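S-adenosyl-L-methionine-dependent 2-deoxy-scyllo-inosamine dehydrogenase (Bacillus circulans, PDB 4M7S) catalyses the radical S-adenosylmethionine-dependent two-electron oxidation of 2-deoxy-scyllo-inosamine to amino-dideoxy-scyllo-inosose in butirosin biosynthesis, using two [4Fe-4S] clusters. Local coordinates at residues A[40-51]-A[199-207]; A[186-195]-A[229-240]. All coordinates share one frame; numbering follows the deposited sequence. Where two conformers were deposited one is given.

Contacts 1 and 2 both involve the chain around strand 198-199, since residues 186-195 lie just before it and 199-207 include its end, yet their centres are about 23 Å apart and their chemistry differs. Contact 1, partly buried and away from both clusters, packs helix 38-50 of the radical SAM region against a loop and helix start of the iron-sulfur cluster-binding region; leucines and isoleucines form its buried side, while Gln-47 and His-204 supply directional bonds. Contact 2, also partly buried, lies in the cluster-binding region. It joins two irregular loops largely through an iron-sulfur cluster and the single side chain of Leu-231.

Contact 1: residues A[40-51]-A[199-207]; sequences LYKTLMEQLSSL and NIGEQHISD
The amide of Gln-47 works in both directions at once, bonding two separate backbone groups of the 199-207 loop. Its NE2 donates to Ile-200 O (3.0 Å), in the carbonyl plane and on a lone pair, and its OE1 accepts from Ile-205 N at 2.9 Å, the donor standing well above the carbonyl plane. Glutamine suits the place because one flat group supplies both donor and acceptor, and its extended chain (chi2 175°) carries it from the helix to the loop. Along the same side chain lies His-204, sliding past in the opposite direction: Gln-47 CB sits over one face of the imidazole, 3.9 Å from the ring centroid, in a CH-pi contact. The ring's two nitrogens are used in its own plane. NE2 donates to Ser-50 OG (2.8 Å), which in turn probably donates to Gln-47 O, while ND1 accepts from Ser-206 N and so N-caps helix 205-209. Beneath this polar layer the contact is aliphatic. Ile-200 sends CD1 against Leu-44 CB (3.5 Å), and Leu-40 brings CD1 alongside the backbone of Gly-201. Ile-205 meets the branched ends of Leu-44, Leu-48 and Leu-51, and Leu-51 CD2 reaches Ser-206 CB at 3.7 Å. Leu-44 and Ile-205 also rest on Ile-8 of strand 7-10, so helix and loop share a buried floor. Helix 38-50 is the crossover helix between parallel strands 7-10 and 56-58, a beta-alpha-beta unit of the partial TIM-type barrel of radical SAM enzymes. Contact 1 joins it to the cluster-binding region by a polar layer of Gln-47, His-204 and Ser-50 over aliphatic packing, away from both clusters. Because ND1 accepts and NE2 donates, the imidazole is probably neutral and protonated on NE2, one ring serving both segments.

Contact 2: residues A[186-195]-A[229-240]; sequences PCFEDFNQKM and SDLCKNCNNVSV. With SF4 (iron/sulfur cluster), chain B.
Pro-186 lays its ring across Leu-231, CG 4.1 Å from CD1. Cys-187 follows; with SG anti to the backbone N (chi1 172°) it turns to the iron-sulfur cluster and binds FE3 at 2.5 Å. The thiolate accepts a straight bond (166°) from Glu-189 N, probably stabilising its charge. From the other segment Cys-232 SG binds FE2 (2.3 Å) and Cys-235 SG binds FE1, so the cluster ties the loops together; Cys-169, in the same pocket, is probably a further ligand. This is the auxiliary [4Fe-4S] site of a SPASM/Twitch-type region. The Phe-188 ring carries Cys-187 SG over its centre, and its CZ meets Val-240 CG1 at 4.0 Å; the Asn-237 amide holds Val-240 there by both N and O, its ND2 3.4 Å from S2. Glu-189, bent at chi2 (-80°), runs beside the cluster, CB 3.7 Å from S4. Asp-190 turns both oxygens back on its own loop, accepting from Lys-194 N and Met-195 N, while its flank crosses Leu-231. Lys-194 extends along Leu-231 to a weak NZ bond with Asp-230 O. Met-195, a selenomethionine, bends CE to 3.5 Å from Leu-231 CB. Leucine suits this centre: CD1 packs on Pro-186 and Asp-190, while CD2 turns to S4 at 3.8 Å. Pro-186, Ser-229 and Cys-232 lean on helix 212-222, Asp-190 packs on strand 183-185, and Cys-187 and Phe-188 touch helix 171-174.

Contact 1: residues A[40-51]-A[199-207]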
loop_
_atom_site.group_PDB
_atom_site.type_symbol
_atom_site.label_atom_id
_atom_site.label_comp_id
_atom_site.label_asym_id
_atom_site.label_seq_id
_atom_site.Cartn_x
_atom_site.Cartn_y
_atom_site.Cartn_z
ATOM N N LEU A 40 -5.254 6.220 -15.189
ATOM C CA LEU A 40 -4.038 6.189 -14.372
ATOM C C LEU A 40 -3.785 4.778 -13.863
ATOM O O LEU A 40 -2.639 4.315 -13.817
ATOM C CB LEU A 40 -4.113 7.176 -13.201
ATOM C CG LEU A 40 -2.841 7.272 -12.339
ATOM C CD1 LEU A 40 -1.663 7.783 -13.172
ATOM C CD2 LEU A 40 -3.067 8.161 -11.117
ATOM N N TYR A 41 -4.853 4.088 -13.474
ATOM C CA TYR A 41 -4.714 2.712 -13.032
ATOM C C TYR A 41 -4.256 1.829 -14.189
ATOM O O TYR A 41 -3.480 0.893 -13.988
ATOM C CB TYR A 41 -6.013 2.165 -12.440
ATOM C CG TYR A 41 -5.824 0.804 -11.796
ATOM C CD1 TYR A 41 -5.358 0.699 -10.491
ATOM C CD2 TYR A 41 -6.083 -0.368 -12.500
ATOM C CE1 TYR A 41 -5.166 -0.532 -9.898
ATOM C CE2 TYR A 41 -5.906 -1.615 -11.909
ATOM C CZ TYR A 41 -5.452 -1.679 -10.605
ATOM O OH TYR A 41 -5.258 -2.895 -10.005
ATOM N N LYS A 42 -4.729 2.118 -15.399
ATOM C CA LYS A 42 -4.254 1.354 -16.549
ATOM C C LYS A 42 -2.754 1.533 -16.808
ATOM O O LYS A 42 -2.059 0.549 -17.078
ATOM C CB LYS A 42 -5.057 1.643 -17.826
ATOM C CG LYS A 42 -4.552 0.842 -19.027
ATOM C CD LYS A 42 -5.623 0.708 -20.106
ATOM C CE LYS A 42 -5.089 0.038 -21.372
ATOM N NZ LYS A 42 -3.965 0.786 -21.971
ATOM N N THR A 43 -2.235 2.759 -16.740
ATOM C CA THR A 43 -0.796 2.895 -16.975
ATOM C C THR A 43 0.014 2.224 -15.865
ATOM O O THR A 43 1.090 1.713 -16.125
ATOM C CB THR A 43 -0.272 4.344 -17.295
ATOM O OG1 THR A 43 0.722 4.741 -16.342
ATOM C CG2 THR A 43 -1.360 5.361 -17.329
ATOM N N LEU A 44 -0.507 2.202 -14.641
ATOM C CA LEU A 44 0.169 1.457 -13.575
ATOM C C LEU A 44 0.207 -0.041 -13.888
ATOM O O LEU A 44 1.229 -0.705 -13.679
ATOM C CB LEU A 44 -0.508 1.677 -12.221
ATOM C CG LEU A 44 0.145 0.894 -11.072
ATOM C CD1 LEU A 44 1.618 1.309 -10.864
ATOM C CD2 LEU A 44 -0.633 1.060 -9.781
HETATM N N MSE A 45 -0.915 -0.576 -14.369
HETATM C CA MSE A 45 -0.968 -1.981 -14.778
HETATM C C MSE A 45 0.068 -2.275 -15.871
HETATM O O MSE A 45 0.740 -3.306 -15.842
HETATM C CB MSE A 45 -2.380 -2.360 -15.268
HETATM C CG MSE A 45 -3.445 -2.439 -14.156
HETATM SE SE MSE A 45 -2.970 -3.719 -12.745
HETATM C CE MSE A 45 -2.320 -2.447 -11.432
ATOM N N GLU A 46 0.184 -1.366 -16.835
ATOM C CA GLU A 46 1.109 -1.537 -17.947
ATOM C C GLU A 46 2.546 -1.530 -17.466
ATOM O O GLU A 46 3.391 -2.247 -18.002
ATOM C CB GLU A 46 0.914 -0.420 -18.973
ATOM C CG GLU A 46 -0.418 -0.469 -19.703
ATOM C CD GLU A 46 -0.648 0.772 -20.540
ATOM O OE1 GLU A 46 0.015 1.803 -20.265
ATOM O OE2 GLU A 46 -1.483 0.716 -21.468
ATOM N N GLN A 47 2.830 -0.690 -16.477
ATOM C CA GLN A 47 4.184 -0.592 -15.945
ATOM C C GLN A 47 4.512 -1.829 -15.131
ATOM O O GLN A 47 5.603 -2.391 -15.258
ATOM C CB GLN A 47 4.346 0.666 -15.084
ATOM C CG GLN A 47 4.154 1.953 -15.874
ATOM C CD GLN A 47 4.208 3.175 -14.985
ATOM O OE1 GLN A 47 4.641 3.097 -13.826
ATOM N NE2 GLN A 47 3.757 4.309 -15.510
ATOM N N LEU A 48 3.558 -2.255 -14.307
ATOM C CA LEU A 48 3.755 -3.438 -13.477
ATOM C C LEU A 48 3.847 -4.662 -14.372
ATOM O O LEU A 48 4.602 -5.605 -14.099
ATOM C CB LEU A 48 2.637 -3.581 -12.429
ATOM C CG LEU A 48 2.629 -2.588 -11.263
ATOM C CD1 LEU A 48 1.478 -2.905 -10.280
ATOM C CD2 LEU A 48 3.985 -2.594 -10.527
ATOM N N SER A 49 3.097 -4.640 -15.470
ATOM C CA SER A 49 3.170 -5.737 -16.432
ATOM C C SER A 49 4.533 -5.812 -17.113
ATOM O O SER A 49 5.048 -6.902 -17.358
ATOM C CB SER A 49 2.067 -5.619 -17.490
ATOM O OG SER A 49 2.007 -6.801 -18.244
ATOM N N SER A 50 5.106 -4.654 -17.435
ATOM C CA SER A 50 6.413 -4.592 -18.090
ATOM C C SER A 50 7.529 -5.116 -17.167
ATOM O O SER A 50 8.643 -5.403 -17.610
ATOM C CB SER A 50 6.722 -3.154 -18.493
ATOM O OG SER A 50 6.972 -2.353 -17.346
ATOM N N LEU A 51 7.227 -5.233 -15.881
ATOM C CA LEU A 51 8.179 -5.763 -14.903
ATOM C C LEU A 51 7.900 -7.235 -14.582
ATOM O O LEU A 51 8.597 -7.827 -13.770
ATOM C CB LEU A 51 8.105 -4.953 -13.603
ATOM C CG LEU A 51 8.501 -3.476 -13.640
ATOM C CD1 LEU A 51 7.968 -2.740 -12.402
ATOM C CD2 LEU A 51 10.025 -3.323 -13.749
ATOM N N ASN A 199 5.973 10.350 -9.813
ATOM C CA ASN A 199 4.568 10.156 -10.147
ATOM C C ASN A 199 4.483 9.248 -11.376
ATOM O O ASN A 199 5.140 9.510 -12.384
ATOM C CB ASN A 199 3.899 11.518 -10.407
ATOM C CG ASN A 199 2.401 11.399 -10.655
ATOM O OD1 ASN A 199 1.974 10.868 -11.690
ATOM N ND2 ASN A 199 1.593 11.892 -9.706
ATOM N N ILE A 200 3.697 8.179 -11.282
ATOM C CA ILE A 200 3.622 7.178 -12.346
ATOM C C ILE A 200 2.872 7.661 -13.586
ATOM O O ILE A 200 2.924 7.016 -14.637
ATOM C CB ILE A 200 2.970 5.868 -11.863
ATOM C CG1 ILE A 200 1.539 6.137 -11.390
ATOM C CG2 ILE A 200 3.810 5.224 -10.767
ATOM C CD1 ILE A 200 0.651 4.948 -11.475
ATOM N N GLY A 201 2.178 8.790 -13.467
ATOM C CA GLY A 201 1.584 9.430 -14.625
ATOM C C GLY A 201 2.641 10.128 -15.471
ATOM O O GLY A 201 2.374 10.529 -16.605
ATOM N N GLU A 202 3.848 10.278 -14.926
ATOM C CA GLU A 202 4.890 11.038 -15.616
ATOM C C GLU A 202 6.161 10.223 -15.834
ATOM O O GLU A 202 7.057 10.642 -16.556
ATOM C CB GLU A 202 5.258 12.293 -14.821
ATOM C CG GLU A 202 4.097 13.073 -14.230
ATOM C CD GLU A 202 4.559 14.073 -13.176
ATOM O OE1 GLU A 202 5.772 14.377 -13.139
ATOM O OE2 GLU A 202 3.713 14.545 -12.385
ATOM N N GLN A 203 6.249 9.068 -15.192
ATOM C CA GLN A 203 7.499 8.329 -15.171
ATOM C C GLN A 203 7.240 6.886 -14.770
ATOM O O GLN A 203 6.330 6.608 -13.995
ATOM C CB GLN A 203 8.459 8.988 -14.172
ATOM C CG GLN A 203 9.846 8.392 -14.120
ATOM C CD GLN A 203 10.820 9.283 -13.369
ATOM O OE1 GLN A 203 10.445 9.966 -12.411
ATOM N NE2 GLN A 203 12.072 9.294 -13.813
ATOM N N HIS A 204 8.035 5.969 -15.311
ATOM C CA HIS A 204 7.876 4.552 -15.017
ATOM C C HIS A 204 8.183 4.262 -13.558
ATOM O O HIS A 204 9.156 4.773 -12.996
ATOM C CB HIS A 204 8.780 3.711 -15.921
ATOM C CG HIS A 204 8.368 2.273 -16.018
ATOM N ND1 HIS A 204 8.508 1.386 -14.977
ATOM C CD2 HIS A 204 7.835 1.568 -17.050
ATOM C CE1 HIS A 204 8.061 0.197 -15.348
ATOM N NE2 HIS A 204 7.654 0.278 -16.602
ATOM N N ILE A 205 7.354 3.431 -12.941
ATOM C CA ILE A 205 7.511 3.171 -11.523
ATOM C C ILE A 205 8.831 2.475 -11.219
ATOM O O ILE A 205 9.351 2.595 -10.112
ATOM C CB ILE A 205 6.337 2.380 -10.942
ATOM C CG1 ILE A 205 6.388 2.440 -9.405
ATOM C CG2 ILE A 205 6.328 0.955 -11.494
ATOM C CD1 ILE A 205 5.241 1.776 -8.726
ATOM N N SER A 206 9.388 1.768 -12.202
ATOM C CA SER A 206 10.678 1.138 -11.984
ATOM C C SER A 206 11.769 2.196 -11.907
ATOM O O SER A 206 12.731 2.058 -11.144
ATOM C CB SER A 206 11.003 0.160 -13.112
ATOM O OG SER A 206 12.280 -0.410 -12.906
ATOM N N ASP A 207 11.636 3.236 -12.728
ATOM C CA ASP A 207 12.609 4.327 -12.743
ATOM C C ASP A 207 12.513 5.170 -11.472
ATOM O O ASP A 207 13.510 5.707 -10.998
ATOM C CB ASP A 207 12.403 5.211 -13.973
ATOM C CG ASP A 207 12.742 4.496 -15.267
ATOM O OD1 ASP A 207 13.660 3.649 -15.262
ATOM O OD2 ASP A 207 12.092 4.788 -16.288
#

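Contact 2: residues A[186-195]-A[229-240]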
loop_
_atom_site.group_PDB
_atom_site.type_symbol
_atom_site.label_atom_id
_atom_site.label_comp_id
_atom_site.label_asym_id
_atom_site.label_seq_id
_atom_site.Cartn_x
_atom_site.Cartn_y
_atom_site.Cartn_z
ATOM N N PRO A 186 7.430 6.032 -0.219
ATOM C CA PRO A 186 8.268 4.907 0.200
ATOM C C PRO A 186 7.658 4.116 1.344
ATOM O O PRO A 186 8.245 3.116 1.747
ATOM C CB PRO A 186 9.539 5.606 0.696
ATOM C CG PRO A 186 9.040 6.878 1.269
ATOM C CD PRO A 186 7.899 7.304 0.363
ATOM N N CYS A 187 6.502 4.547 1.856
ATOM C CA CYS A 187 5.936 3.933 3.056
ATOM C C CYS A 187 4.448 4.241 3.294
ATOM O O CYS A 187 3.941 5.282 2.876
ATOM C CB CYS A 187 6.718 4.388 4.281
ATOM S SG CYS A 187 5.933 3.868 5.793
ATOM N N PHE A 188 3.770 3.331 3.984
ATOM C CA PHE A 188 2.330 3.459 4.243
ATOM C C PHE A 188 2.074 4.522 5.310
ATOM O O PHE A 188 0.932 4.930 5.536
ATOM C CB PHE A 188 1.777 2.119 4.733
ATOM C CG PHE A 188 2.592 1.511 5.840
ATOM C CD1 PHE A 188 2.428 1.931 7.158
ATOM C CD2 PHE A 188 3.555 0.550 5.560
ATOM C CE1 PHE A 188 3.201 1.395 8.179
ATOM C CE2 PHE A 188 4.324 0.004 6.573
ATOM C CZ PHE A 188 4.147 0.429 7.889
ATOM N N GLU A 189 3.142 4.945 5.983
ATOM C CA GLU A 189 3.065 5.972 7.021
ATOM C C GLU A 189 2.983 7.384 6.442
ATOM O O GLU A 189 2.495 8.304 7.098
ATOM C CB GLU A 189 4.290 5.889 7.940
ATOM C CG GLU A 189 4.332 4.677 8.862
ATOM C CD GLU A 189 3.457 4.842 10.096
ATOM O OE1 GLU A 189 3.300 5.983 10.584
ATOM O OE2 GLU A 189 2.925 3.825 10.581
ATOM N N ASP A 190 3.464 7.553 5.214
ATOM C CA ASP A 190 3.598 8.880 4.616
ATOM C C ASP A 190 2.256 9.483 4.153
ATOM O O ASP A 190 2.104 9.865 2.989
ATOM C CB ASP A 190 4.573 8.818 3.440
ATOM C CG ASP A 190 5.119 10.179 3.074
ATOM O OD1 ASP A 190 4.889 11.145 3.847
ATOM O OD2 ASP A 190 5.782 10.275 2.021
ATOM N N PHE A 191 1.297 9.599 5.067
ATOM C CA PHE A 191 -0.023 10.144 4.749
ATOM C C PHE A 191 0.062 11.573 4.236
ATOM O O PHE A 191 -0.754 12.014 3.433
ATOM C CB PHE A 191 -0.936 10.130 5.982
ATOM C CG PHE A 191 -2.213 10.913 5.795
ATOM C CD1 PHE A 191 -3.302 10.339 5.156
ATOM C CD2 PHE A 191 -2.316 12.221 6.242
ATOM C CE1 PHE A 191 -4.479 11.055 4.981
ATOM C CE2 PHE A 191 -3.487 12.943 6.062
ATOM C CZ PHE A 191 -4.570 12.356 5.430
ATOM N N ASN A 192 1.044 12.311 4.736
ATOM C CA ASN A 192 1.212 13.703 4.334
ATOM C C ASN A 192 2.095 13.863 3.096
ATOM O O ASN A 192 2.366 14.984 2.661
ATOM C CB ASN A 192 1.751 14.533 5.499
ATOM C CG ASN A 192 0.679 14.864 6.518
ATOM O OD1 ASN A 192 -0.451 15.194 6.156
ATOM N ND2 ASN A 192 1.025 14.772 7.797
ATOM N N GLN A 193 2.533 12.734 2.545
ATOM C CA GLN A 193 3.353 12.711 1.330
ATOM C C GLN A 193 4.570 13.627 1.456
ATOM O O GLN A 193 4.803 14.495 0.613
ATOM C CB GLN A 193 2.501 13.074 0.103
ATOM C CG GLN A 193 1.150 12.330 0.054
ATOM C CD GLN A 193 0.428 12.484 -1.285
ATOM O OE1 GLN A 193 1.056 12.740 -2.312
ATOM N NE2 GLN A 193 -0.901 12.327 -1.274
ATOM N N LYS A 194 5.327 13.439 2.534
ATOM C CA LYS A 194 6.566 14.170 2.739
ATOM C C LYS A 194 7.653 13.663 1.797
ATOM O O LYS A 194 8.591 14.386 1.475
ATOM C CB LYS A 194 7.044 14.013 4.186
ATOM C CG LYS A 194 6.105 14.586 5.244
ATOM C CD LYS A 194 6.412 13.978 6.601
ATOM C CE LYS A 194 5.523 14.542 7.691
ATOM N NZ LYS A 194 5.973 14.054 9.026
HETATM N N MSE A 195 7.525 12.411 1.374
HETATM C CA MSE A 195 8.569 11.755 0.597
HETATM C C MSE A 195 8.024 11.280 -0.750
HETATM O O MSE A 195 8.020 10.087 -1.034
HETATM C CB MSE A 195 9.121 10.562 1.377
HETATM C CG MSE A 195 10.624 10.410 1.323
HETATM SE SE MSE A 195 11.560 12.009 1.938
HETATM C CE MSE A 195 10.989 12.001 3.799
ATOM N N SER A 229 15.591 11.695 8.379
ATOM C CA SER A 229 14.390 11.847 7.568
ATOM C C SER A 229 13.247 12.525 8.331
ATOM O O SER A 229 12.912 12.125 9.441
ATOM C CB SER A 229 13.909 10.470 7.106
ATOM O OG SER A 229 12.603 10.570 6.587
ATOM N N ASP A 230 12.626 13.529 7.724
ATOM C CA ASP A 230 11.481 14.187 8.349
ATOM C C ASP A 230 10.277 13.252 8.445
ATOM O O ASP A 230 9.380 13.462 9.264
ATOM C CB ASP A 230 11.098 15.454 7.584
ATOM C CG ASP A 230 12.074 16.597 7.815
ATOM O OD1 ASP A 230 12.865 16.525 8.787
ATOM O OD2 ASP A 230 12.036 17.572 7.031
ATOM N N LEU A 231 10.261 12.228 7.596
ATOM C CA LEU A 231 9.225 11.203 7.643
ATOM C C LEU A 231 9.482 10.292 8.837
ATOM O O LEU A 231 8.602 10.076 9.666
ATOM C CB LEU A 231 9.257 10.361 6.364
ATOM C CG LEU A 231 7.993 9.749 5.755
ATOM C CD1 LEU A 231 8.345 8.492 4.936
ATOM C CD2 LEU A 231 6.851 9.493 6.762
ATOM N N CYS A 232 10.702 9.771 8.926
ATOM C CA CYS A 232 10.998 8.662 9.844
ATOM C C CYS A 232 11.416 9.043 11.260
ATOM O O CYS A 232 11.252 8.249 12.186
ATOM C CB CYS A 232 12.069 7.756 9.231
ATOM S SG CYS A 232 11.628 7.233 7.557
ATOM N N LYS A 233 11.951 10.246 11.435
ATOM C CA LYS A 233 12.575 10.620 12.706
ATOM C C LYS A 233 11.630 10.550 13.912
ATOM O O LYS A 233 12.074 10.373 15.040
ATOM C CB LYS A 233 13.216 12.004 12.596
ATOM C CG LYS A 233 12.218 13.134 12.406
ATOM C CD LYS A 233 12.933 14.439 12.093
ATOM C CE LYS A 233 11.969 15.613 12.179
ATOM N NZ LYS A 233 12.635 16.894 11.814
ATOM N N ASN A 234 10.330 10.681 13.671
ATOM C CA ASN A 234 9.356 10.596 14.752
ATOM C C ASN A 234 8.505 9.340 14.652
ATOM O O ASN A 234 7.537 9.173 15.399
ATOM C CB ASN A 234 8.477 11.843 14.774
ATOM C CG ASN A 234 9.259 13.086 15.123
ATOM O OD1 ASN A 234 10.132 13.055 15.989
ATOM N ND2 ASN A 234 8.963 14.186 14.440
ATOM N N CYS A 235 8.874 8.452 13.732
ATOM C CA CYS A 235 8.127 7.215 13.561
ATOM C C CYS A 235 8.382 6.205 14.671
ATOM O O CYS A 235 9.531 5.957 15.050
ATOM C CB CYS A 235 8.449 6.540 12.232
ATOM S SG CYS A 235 7.441 5.059 12.040
ATOM N N ASN A 236 7.308 5.588 15.147
ATOM C CA ASN A 236 7.410 4.572 16.192
ATOM C C ASN A 236 7.134 3.159 15.674
ATOM O O ASN A 236 6.639 2.303 16.411
ATOM C CB ASN A 236 6.463 4.905 17.344
ATOM C CG ASN A 236 5.095 5.316 16.855
ATOM O OD1 ASN A 236 4.776 5.150 15.674
ATOM N ND2 ASN A 236 4.276 5.857 17.753
ATOM N N ASN A 237 7.443 2.917 14.406
ATOM C CA ASN A 237 7.423 1.554 13.905
ATOM C C ASN A 237 8.612 0.791 14.459
ATOM O O ASN A 237 9.757 1.148 14.191
ATOM C CB ASN A 237 7.479 1.515 12.383
ATOM C CG ASN A 237 7.681 0.105 11.851
ATOM O OD1 ASN A 237 7.159 -0.858 12.412
ATOM N ND2 ASN A 237 8.457 -0.024 10.774
ATOM N N VAL A 238 8.337 -0.262 15.220
ATOM C CA VAL A 238 9.397 -1.100 15.767
ATOM C C VAL A 238 9.255 -2.562 15.347
ATOM O O VAL A 238 10.173 -3.358 15.544
ATOM C CB VAL A 238 9.450 -1.025 17.314
ATOM C CG1 VAL A 238 9.656 0.408 17.770
ATOM C CG2 VAL A 238 8.179 -1.600 17.925
ATOM N N SER A 239 8.108 -2.912 14.768
ATOM C CA SER A 239 7.800 -4.314 14.488
ATOM C C SER A 239 7.741 -4.621 12.996
ATOM O O SER A 239 7.975 -5.758 12.580
ATOM C CB SER A 239 6.468 -4.709 15.137
ATOM O OG SER A 239 5.373 -4.152 14.427
ATOM N N VAL A 240 7.424 -3.606 12.198
ATOM C CA VAL A 240 7.214 -3.796 10.765
ATOM C C VAL A 240 8.496 -3.606 9.951
ATOM O O VAL A 240 8.945 -2.479 9.746
ATOM C CB VAL A 240 6.121 -2.843 10.239
ATOM C CG1 VAL A 240 5.819 -3.120 8.770
ATOM C CG2 VAL A 240 4.865 -2.974 11.088
HETATM FE FE1 SF4 B . 8.469 4.566 9.845
HETATM FE FE2 SF4 B . 10.131 5.604 8.005
HETATM FE FE3 SF4 B . 7.892 4.337 7.264
HETATM FE FE4 SF4 B . 9.966 2.982 8.236
HETATM S S1 SF4 B . 9.946 4.135 6.241
HETATM S S2 SF4 B . 7.770 2.641 8.818
HETATM S S3 SF4 B . 10.755 4.404 9.852
HETATM S S4 SF4 B . 7.961 6.318 8.429
#